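Local coordinates for 402AA LONG hypothetical molybdopterin biosynthesis MOEA protein (PDB 1UZ5), which probably catalyses insertion of molybdenum from molybdate into adenylyl-molybdopterin, with magnesium as cofactor and release of AMP, in molybdenum cofactor biosynthesis, at residues R210-A215 with V251-A256. Sequence-based numbering, arbitrary orientation.
With SO4 (sulfate ion), chain D.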
loop_
_atom_site.group_PDB
_atom_site.type_symbol
_atom_site.label_atom_id
_atom_site.label_comp_id
_atom_site.label_asym_id
_atom_site.label_seq_id
_atom_site.Cartn_x
_atom_site.Cartn_y
_atom_site.Cartn_z
ATOM N N ARG A 210 2.611 -17.528 -13.810
ATOM C CA ARG A 210 3.253 -17.328 -12.514
ATOM C C ARG A 210 3.522 -15.848 -12.302
ATOM O O ARG A 210 3.313 -15.318 -11.207
ATOM C CB ARG A 210 4.575 -18.099 -12.468
ATOM C CG ARG A 210 5.300 -18.091 -11.125
ATOM C CD ARG A 210 4.566 -18.941 -10.097
ATOM N NE ARG A 210 3.596 -18.172 -9.323
ATOM C CZ ARG A 210 2.398 -18.628 -8.966
ATOM N NH1 ARG A 210 2.012 -19.848 -9.325
ATOM N NH2 ARG A 210 1.600 -17.874 -8.222
ATOM N N ALA A 211 3.991 -15.177 -13.350
ATOM C CA ALA A 211 4.280 -13.754 -13.248
ATOM C C ALA A 211 3.026 -12.949 -12.896
ATOM O O ALA A 211 3.058 -12.100 -12.003
ATOM C CB ALA A 211 4.877 -13.245 -14.554
ATOM N N LEU A 212 1.929 -13.215 -13.603
ATOM C CA LEU A 212 0.674 -12.514 -13.368
ATOM C C LEU A 212 0.131 -12.788 -11.968
ATOM O O LEU A 212 -0.197 -11.865 -11.234
ATOM C CB LEU A 212 -0.375 -12.917 -14.420
ATOM C CG LEU A 212 -0.173 -12.335 -15.828
ATOM C CD1 LEU A 212 -1.106 -13.016 -16.816
ATOM C CD2 LEU A 212 -0.426 -10.831 -15.800
ATOM N N CYS A 213 0.039 -14.057 -11.603
ATOM C CA CYS A 213 -0.470 -14.417 -10.293
ATOM C C CYS A 213 0.289 -13.753 -9.162
ATOM O O CYS A 213 -0.323 -13.242 -8.226
ATOM C CB CYS A 213 -0.428 -15.926 -10.105
ATOM S SG CYS A 213 -1.660 -16.769 -11.082
ATOM N N ASP A 214 1.616 -13.755 -9.244
ATOM C CA ASP A 214 2.403 -13.161 -8.181
ATOM C C ASP A 214 2.422 -11.645 -8.190
ATOM O O ASP A 214 2.529 -11.033 -7.130
ATOM C CB ASP A 214 3.820 -13.734 -8.173
ATOM C CG ASP A 214 3.858 -15.158 -7.644
ATOM O OD1 ASP A 214 2.870 -15.577 -6.999
ATOM O OD2 ASP A 214 4.868 -15.857 -7.851
ATOM N N ALA A 215 2.311 -11.030 -9.363
ATOM C CA ALA A 215 2.283 -9.573 -9.411
ATOM C C ALA A 215 0.961 -9.158 -8.754
ATOM O O ALA A 215 0.897 -8.196 -7.987
ATOM C CB ALA A 215 2.339 -9.080 -10.851
ATOM N N VAL A 251 -7.865 -13.108 -16.361
ATOM C CA VAL A 251 -6.806 -12.564 -17.195
ATOM C C VAL A 251 -6.182 -13.713 -17.969
ATOM O O VAL A 251 -5.791 -14.732 -17.394
ATOM C CB VAL A 251 -5.714 -11.848 -16.367
ATOM C CG1 VAL A 251 -4.619 -11.335 -17.295
ATOM C CG2 VAL A 251 -6.314 -10.673 -15.615
ATOM N N ILE A 252 -6.110 -13.538 -19.282
ATOM C CA ILE A 252 -5.565 -14.556 -20.172
ATOM C C ILE A 252 -4.395 -13.978 -20.958
ATOM O O ILE A 252 -4.464 -12.850 -21.441
ATOM C CB ILE A 252 -6.649 -15.025 -21.174
ATOM C CG1 ILE A 252 -7.913 -15.436 -20.413
ATOM C CG2 ILE A 252 -6.130 -16.189 -22.009
ATOM C CD1 ILE A 252 -9.146 -15.561 -21.273
ATOM N N SER A 253 -3.311 -14.740 -21.060
ATOM C CA SER A 253 -2.154 -14.307 -21.836
ATOM C C SER A 253 -1.820 -15.422 -22.823
ATOM O O SER A 253 -1.934 -16.607 -22.499
ATOM C CB SER A 253 -0.940 -14.034 -20.941
ATOM O OG SER A 253 -0.381 -15.237 -20.455
ATOM N N GLY A 254 -1.417 -15.044 -24.028
ATOM C CA GLY A 254 -1.087 -16.046 -25.024
ATOM C C GLY A 254 -1.039 -15.483 -26.428
ATOM O O GLY A 254 -0.804 -16.217 -27.389
ATOM N N GLY A 255 -1.268 -14.180 -26.550
ATOM C CA GLY A 255 -1.229 -13.550 -27.856
ATOM C C GLY A 255 0.186 -13.550 -28.404
ATOM O O GLY A 255 0.677 -14.577 -28.878
ATOM N N ALA A 256 0.848 -12.399 -28.330
ATOM C CA ALA A 256 2.213 -12.272 -28.820
ATOM C C ALA A 256 2.945 -11.179 -28.059
ATOM O O ALA A 256 2.623 -10.001 -28.194
ATOM C CB ALA A 256 2.203 -11.953 -30.307
HETATM S S SO4 D . -1.380 -20.467 -7.613
HETATM O O1 SO4 D . -1.101 -18.879 -7.616
HETATM O O2 SO4 D . -2.791 -20.594 -7.936
HETATM O O3 SO4 D . -0.594 -21.058 -8.481
HETATM O O4 SO4 D . -1.180 -20.839 -6.241
#
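L212 reaches from helix 208-219 to V251 and S253 on strand 249-253, and a single methyl does the touching. Its CD1 lies 3.9 Å from CG1 of V251 and 4.3 Å from CB of S253, so the branch end bridges two residues whose side chains leave the same face of the strand; that of I252, between them, leaves the other. The leucine has CG anti to its carbonyl carbon (chi1 -74°), which carries the branch toward the sheet, and the L212 and V251 side chains meet at a slant. All three residues are buried, and no hydrogen bond joins the segments: the contact is purely apolar and narrow, with 105 Å² buried in total.

The solvent side is polar and internal to the helix. R210 grips D214 one turn on, side-on, with R210 NE 3.0 Å from D214 OD2 and R210 NH2 2.9 Å from D214 OD1; both oxygens are met from above the carboxylate plane, more than 50° out of it. The same guanidinium receives, at its edge, a sulfate probably taken from the crystallisation liquor. R210 NH1 donates a hydrogen bond to sulfate O3 (3.0 Å) and R210 NH2 one to sulfate O1 (2.9 Å), both nearly straight at 174°, so NH2 serves both anions and the guanidinium's rotation is fixed. Beyond S253 the chain turns off through G254 to the exposed, poorly ordered G255.

This is helix-on-sheet packing in the probable molybdopterin-binding domain. V251 and S253 pair with strand 182-188 and I252 with strand 295-300, while C307 and F311 of helix 304-322 also pack on L212, so L212, projecting from its own helix, is enclosed by helix 304-322 and the parallel strands of the sheet.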